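Local coordinates for SsfS6 (PDB 4FZR), which is a two-domain protein of the GT-B fold, related in sequence to the erythromycin biosynthesis protein CIII family, at residues R40-E45 and D390-I395; E114-A119 and A141-P146; V127-E130 and G136-V139. All coordinates share one frame; numbering follows the deposited sequence.

Contact 1: residues R40-E45 and D390-I395; sequences RAAGHE and DIVRLI
The Schellman motif that closes helix 33-41 carries Ala42 and His44, and both rest on Val392 of helix 388-395. That last helix of the chain crosses back from the C-terminal half to pack against the N-terminal Rossmann-like domain, the return crossing characteristic of the GT-B fold. Gly43, at positive phi, is the C-prime residue: its N bonds to Arg40 O at 3.0 Å, while His44 N reaches back to Leu39 O. The chain then turns sharply enough to bring the methyl of Ala42 and the imidazole of His44 to the same valine.

No hydrogen bond links the two segments, and the touching is done by one branch. Val392 holds CG1 anti to its own backbone N (chi1 171°), which aims that methyl at the turn; Ala42 CB meets Val392 CG1 at 3.8 Å. The same methyl comes to the edge of the imidazole, near the ring plane, with His44 NE2 at 4.1 Å from Val392 CG1. His44 NE2 is also hydrogen-bonded to Glu396 OE1, just beyond the helical segment, and this carboxylate may favour a positively charged ring.

Val392 also leans on Ala38 and Leu39 of helix 33-41. The same turn lies close to the dimer partner, where Ala42 packs on Ala389 of the second subunit. One face of the imidazole is covered from within the turn, by Ala42 O, 3.5 Å above the ring plane of His44 and over its centre.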
# COMPACT_ATOMS: atom_id res chain seq x y z
N ARG A 40 2.35 -8.29 -4.29
CA ARG A 40 3.23 -8.25 -3.13
C ARG A 40 2.64 -9.07 -1.99
O ARG A 40 3.37 -9.73 -1.25
CB ARG A 40 3.45 -6.80 -2.71
CG ARG A 40 4.72 -6.57 -1.92
CD ARG A 40 5.03 -5.09 -1.85
NE ARG A 40 6.17 -4.80 -0.97
CZ ARG A 40 6.45 -3.60 -0.49
NH1 ARG A 40 5.68 -2.55 -0.78
NH2 ARG A 40 7.51 -3.43 0.30
N ALA A 41 1.32 -9.02 -1.84
CA ALA A 41 0.65 -9.79 -0.80
C ALA A 41 0.78 -11.29 -1.05
O ALA A 41 0.74 -12.09 -0.12
CB ALA A 41 -0.81 -9.40 -0.73
N ALA A 42 0.94 -11.65 -2.32
CA ALA A 42 1.11 -13.05 -2.69
C ALA A 42 2.59 -13.45 -2.72
O ALA A 42 2.96 -14.43 -3.36
CB ALA A 42 0.47 -13.31 -4.05
N GLY A 43 3.42 -12.67 -2.04
CA GLY A 43 4.81 -13.05 -1.83
C GLY A 43 5.76 -12.63 -2.94
O GLY A 43 6.96 -12.87 -2.84
N HIS A 44 5.23 -12.00 -3.98
CA HIS A 44 6.06 -11.62 -5.13
C HIS A 44 6.81 -10.31 -4.87
O HIS A 44 6.48 -9.57 -3.95
CB HIS A 44 5.20 -11.53 -6.39
CG HIS A 44 4.36 -12.75 -6.62
ND1 HIS A 44 4.91 -14.00 -6.85
CD2 HIS A 44 3.02 -12.92 -6.65
CE1 HIS A 44 3.94 -14.88 -7.01
NE2 HIS A 44 2.78 -14.26 -6.89
N GLU A 45 7.83 -10.06 -5.68
CA GLU A 45 8.63 -8.86 -5.54
C GLU A 45 8.21 -7.83 -6.59
O GLU A 45 8.10 -8.16 -7.77
CB GLU A 45 10.11 -9.19 -5.69
CG GLU A 45 11.03 -8.08 -5.24
CD GLU A 45 12.47 -8.55 -5.05
OE1 GLU A 45 12.68 -9.77 -4.90
OE2 GLU A 45 13.37 -7.69 -5.07
N ASP A 390 -7.70 -12.54 -7.00
CA ASP A 390 -8.07 -13.64 -7.90
C ASP A 390 -7.19 -13.62 -9.14
O ASP A 390 -6.68 -14.65 -9.58
CB ASP A 390 -9.55 -13.54 -8.33
CG ASP A 390 -10.53 -13.70 -7.17
OD1 ASP A 390 -10.21 -14.39 -6.18
OD2 ASP A 390 -11.65 -13.14 -7.26
N ILE A 391 -7.00 -12.43 -9.71
CA ILE A 391 -6.20 -12.27 -10.93
C ILE A 391 -4.74 -12.67 -10.74
O ILE A 391 -4.10 -13.17 -11.67
CB ILE A 391 -6.25 -10.81 -11.44
CG1 ILE A 391 -7.65 -10.49 -11.99
CG2 ILE A 391 -5.17 -10.57 -12.50
CD1 ILE A 391 -8.12 -11.44 -13.07
N VAL A 392 -4.21 -12.47 -9.54
CA VAL A 392 -2.83 -12.85 -9.26
C VAL A 392 -2.68 -14.37 -9.39
O VAL A 392 -1.68 -14.85 -9.92
CB VAL A 392 -2.38 -12.39 -7.86
CG1 VAL A 392 -1.03 -13.01 -7.51
CG2 VAL A 392 -2.30 -10.87 -7.79
N ARG A 393 -3.68 -15.11 -8.92
CA ARG A 393 -3.66 -16.56 -9.04
C ARG A 393 -3.65 -16.97 -10.51
O ARG A 393 -2.93 -17.89 -10.90
CB ARG A 393 -4.86 -17.18 -8.32
CG ARG A 393 -4.78 -17.03 -6.82
CD ARG A 393 -6.00 -17.58 -6.13
NE ARG A 393 -6.48 -16.65 -5.10
CZ ARG A 393 -7.68 -16.08 -5.09
NH1 ARG A 393 -8.57 -16.31 -6.05
NH2 ARG A 393 -8.01 -15.26 -4.10
N LEU A 394 -4.43 -16.27 -11.32
CA LEU A 394 -4.41 -16.49 -12.76
C LEU A 394 -3.00 -16.26 -13.30
O LEU A 394 -2.45 -17.12 -14.00
CB LEU A 394 -5.40 -15.55 -13.46
CG LEU A 394 -6.81 -16.09 -13.72
CD1 LEU A 394 -7.44 -16.62 -12.45
CD2 LEU A 394 -7.68 -15.00 -14.33
N ILE A 395 -2.43 -15.11 -12.97
CA ILE A 395 -1.12 -14.72 -13.47
C ILE A 395 -0.06 -15.79 -13.18
O ILE A 395 0.76 -16.12 -14.04
CB ILE A 395 -0.65 -13.39 -12.86
CG1 ILE A 395 -1.45 -12.23 -13.45
CG2 ILE A 395 0.84 -13.18 -13.09
CD1 ILE A 395 -1.20 -10.90 -12.77

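Contact 2: residues E114-A119 and A141-P146; sequences EALALA and ATLGIP
Leu116, Ala119, Thr142 and Leu143 make an apolar seam between helix 93-122 and the last turn of helix 135-143. Leu116 forks into it. With CG anti to the backbone N (chi1 -176°), its end swings closer to the other helix than its CB does, and Leu116 CD1 lies 3.7 Å from Thr142 CG2 and equally far from Leu143 CD2. Its second methyl, Leu116 CD2, also sits 3.7 Å from Thr142 CG2, so the threonine methyl faces both branches. The Leu116 and Thr142 side chains cross at about a right angle, whereas Leu116 and Leu143 run past each other in opposite directions. One turn along, Ala119 CB meets Leu143 CD1 at 3.5 Å, the tightest approach here.

No hydrogen bond crosses between the two segments. Thr142 meets Leu116 with its carbon side, chiefly CG2; its OG1 is hydrogen-bonded to Leu138 O, one turn back in the same helix.

Gly144, at positive phi, then breaks the helix and sends the chain toward strand 147-150. Val139 of helix 135-143 extends the seam inward by touching Leu116 and Ala119, while Ile145 drops onto Val127 of strand 126-130.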
# COMPACT_ATOMS: atom_id res chain seq x y z
N GLU A 114 16.09 4.22 -19.66
CA GLU A 114 16.25 3.97 -18.24
C GLU A 114 15.38 2.80 -17.76
O GLU A 114 15.71 2.15 -16.77
CB GLU A 114 15.92 5.23 -17.43
CG GLU A 114 17.07 6.22 -17.34
CD GLU A 114 18.32 5.59 -16.75
OE1 GLU A 114 18.22 5.00 -15.65
OE2 GLU A 114 19.39 5.67 -17.39
N ALA A 115 14.29 2.54 -18.47
CA ALA A 115 13.40 1.44 -18.10
C ALA A 115 14.04 0.11 -18.49
O ALA A 115 13.95 -0.87 -17.74
CB ALA A 115 12.04 1.60 -18.77
N LEU A 116 14.69 0.08 -19.64
CA LEU A 116 15.34 -1.13 -20.12
C LEU A 116 16.60 -1.41 -19.31
O LEU A 116 16.86 -2.55 -18.93
CB LEU A 116 15.70 -1.00 -21.60
CG LEU A 116 16.31 -2.27 -22.20
CD1 LEU A 116 15.38 -3.46 -22.00
CD2 LEU A 116 16.62 -2.07 -23.67
N ALA A 117 17.37 -0.36 -19.03
CA ALA A 117 18.59 -0.49 -18.24
C ALA A 117 18.24 -1.01 -16.86
O ALA A 117 18.92 -1.87 -16.31
CB ALA A 117 19.32 0.86 -18.13
N LEU A 118 17.15 -0.48 -16.30
CA LEU A 118 16.68 -0.91 -14.99
C LEU A 118 16.31 -2.40 -15.01
O LEU A 118 16.67 -3.14 -14.10
CB LEU A 118 15.48 -0.07 -14.56
CG LEU A 118 14.83 -0.45 -13.23
CD1 LEU A 118 15.81 -0.31 -12.06
CD2 LEU A 118 13.59 0.39 -13.00
N ALA A 119 15.59 -2.81 -16.05
CA ALA A 119 15.11 -4.19 -16.16
C ALA A 119 16.25 -5.19 -16.36
O ALA A 119 16.15 -6.36 -15.98
CB ALA A 119 14.11 -4.30 -17.30
N ALA A 141 9.27 -7.15 -24.68
CA ALA A 141 9.65 -7.70 -25.97
C ALA A 141 11.16 -7.69 -26.14
O ALA A 141 11.73 -8.55 -26.82
CB ALA A 141 8.98 -6.91 -27.09
N THR A 142 11.81 -6.71 -25.53
CA THR A 142 13.26 -6.56 -25.65
C THR A 142 14.01 -7.62 -24.85
O THR A 142 15.04 -8.12 -25.29
CB THR A 142 13.72 -5.14 -25.22
OG1 THR A 142 13.07 -4.15 -26.02
CG2 THR A 142 15.22 -4.99 -25.37
N LEU A 143 13.49 -7.96 -23.67
CA LEU A 143 14.14 -8.95 -22.80
C LEU A 143 13.58 -10.35 -23.02
O LEU A 143 14.06 -11.32 -22.44
CB LEU A 143 13.96 -8.58 -21.33
CG LEU A 143 14.51 -7.25 -20.80
CD1 LEU A 143 14.31 -7.20 -19.29
CD2 LEU A 143 15.97 -7.06 -21.16
N GLY A 144 12.54 -10.45 -23.85
CA GLY A 144 11.90 -11.73 -24.10
C GLY A 144 11.23 -12.30 -22.86
O GLY A 144 11.46 -13.46 -22.52
N ILE A 145 10.41 -11.49 -22.20
CA ILE A 145 9.64 -11.94 -21.04
C ILE A 145 8.18 -11.56 -21.22
O ILE A 145 7.87 -10.61 -21.94
CB ILE A 145 10.17 -11.35 -19.72
CG1 ILE A 145 9.99 -9.82 -19.70
CG2 ILE A 145 11.64 -11.74 -19.50
CD1 ILE A 145 10.53 -9.16 -18.46
N PRO A 146 7.26 -12.30 -20.58
CA PRO A 146 5.82 -12.03 -20.70
C PRO A 146 5.43 -10.70 -20.06
O PRO A 146 6.15 -10.20 -19.20
CB PRO A 146 5.18 -13.20 -19.94
CG PRO A 146 6.25 -13.72 -19.05
CD PRO A 146 7.54 -13.49 -19.75

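Contact 3: residues V127-E130 and G136-V139; sequences VLTE and GPLV
Val127 and Gly136 form the close part of this contact. Lacking a side chain, Gly136 presents its bare backbone to the strand: Val127 CG1 lies 3.7 Å from Gly136 CA and 4.0 Å from Gly136 O. The backbones draw near as well, with Thr129 CA only 5.7 Å from Gly136 CA. Val127 keeps CG1 anti to its backbone N (chi1 175°), which lays this methyl over the first turn of the helix.

The two segments belong to a right-handed beta-alpha-beta crossover, in which helix 135-143 connects strand 126-130 to its parallel neighbour, strand 147-150. Val127 and Thr129 point toward the helix, while Leu128 between them points away from it; its side chain packs on Ile18 and Val20 of strand 17-21 and on Ile148.

Packing is looser at the threonine end, although this side too is buried. Thr129 CG2 stands 4.0 Å from Pro137 CD, the two side chains crossing at about a right angle, and Trp147 touches both residues. Thr129 OG1 is 4.2 Å from Gly136 CA and makes no bond to the helical segment. Instead it lies within hydrogen-bonding distance of two carbonyls, Ile21 O in the adjoining strand and Ser133 O in the loop leading to the helix, which must share its single proton.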
# COMPACT_ATOMS: atom_id res chain seq x y z
N VAL A 127 6.36 -8.12 -16.66
CA VAL A 127 6.07 -6.69 -16.72
C VAL A 127 4.57 -6.49 -16.58
O VAL A 127 3.79 -7.07 -17.33
CB VAL A 127 6.56 -6.05 -18.04
CG1 VAL A 127 6.14 -4.58 -18.11
CG2 VAL A 127 8.07 -6.15 -18.17
N LEU A 128 4.17 -5.68 -15.60
CA LEU A 128 2.79 -5.26 -15.46
C LEU A 128 2.67 -3.79 -15.87
O LEU A 128 3.49 -2.96 -15.47
CB LEU A 128 2.31 -5.45 -14.02
CG LEU A 128 1.05 -4.68 -13.59
CD1 LEU A 128 -0.17 -5.11 -14.40
CD2 LEU A 128 0.80 -4.86 -12.10
N THR A 129 1.67 -3.48 -16.67
CA THR A 129 1.56 -2.14 -17.23
C THR A 129 0.12 -1.75 -17.56
O THR A 129 -0.79 -2.58 -17.53
CB THR A 129 2.42 -2.01 -18.50
OG1 THR A 129 2.55 -0.63 -18.86
CG2 THR A 129 1.80 -2.79 -19.64
N GLU A 130 -0.06 -0.47 -17.87
CA GLU A 130 -1.35 0.07 -18.26
C GLU A 130 -1.43 0.12 -19.79
O GLU A 130 -0.42 0.33 -20.46
CB GLU A 130 -1.52 1.46 -17.64
CG GLU A 130 -2.73 2.22 -18.09
CD GLU A 130 -2.41 3.23 -19.17
OE1 GLU A 130 -1.39 3.93 -19.05
OE2 GLU A 130 -3.18 3.31 -20.15
N GLY A 136 6.13 -0.62 -21.32
CA GLY A 136 6.06 -1.97 -20.80
C GLY A 136 6.28 -3.04 -21.86
O GLY A 136 7.28 -3.74 -21.83
N PRO A 137 5.33 -3.16 -22.81
CA PRO A 137 5.42 -4.13 -23.91
C PRO A 137 6.76 -4.08 -24.64
O PRO A 137 7.25 -5.12 -25.07
CB PRO A 137 4.30 -3.68 -24.85
CG PRO A 137 3.32 -3.00 -23.98
CD PRO A 137 4.11 -2.35 -22.88
N LEU A 138 7.34 -2.89 -24.77
CA LEU A 138 8.62 -2.75 -25.44
C LEU A 138 9.74 -3.40 -24.64
O LEU A 138 10.49 -4.22 -25.17
CB LEU A 138 8.95 -1.27 -25.68
CG LEU A 138 10.29 -1.04 -26.39
CD1 LEU A 138 10.33 -1.78 -27.71
CD2 LEU A 138 10.55 0.45 -26.59
N VAL A 139 9.85 -3.04 -23.37
CA VAL A 139 10.88 -3.61 -22.50
C VAL A 139 10.73 -5.13 -22.45
O VAL A 139 11.72 -5.86 -22.56
CB VAL A 139 10.81 -3.05 -21.07
CG1 VAL A 139 11.85 -3.73 -20.19
CG2 VAL A 139 11.03 -1.55 -21.08

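In the fold
Contacts 2 and 3 share helix 135-143 and adjoin, their centres about 8 Å apart. Contact 3 presses the start of that helix on the sheet and is wholly buried; contact 2 binds its end to helix 93-122 and is only partly buried. A probable hydrogen bond, Pro146 O to Val127 N at 3.3 Å, also links them. Contact 1, mostly buried too, stands apart, its centre about 17 Å from that of contact 3, and joins segments 345 residues apart, whereas the others are local. None has a hydrogen bond across it: methyls meet methyls in contact 2, methyls meet glycine backbone and proline in contact 3, and in contact 1 one valine methyl meets both an alanine methyl and an imidazole edge.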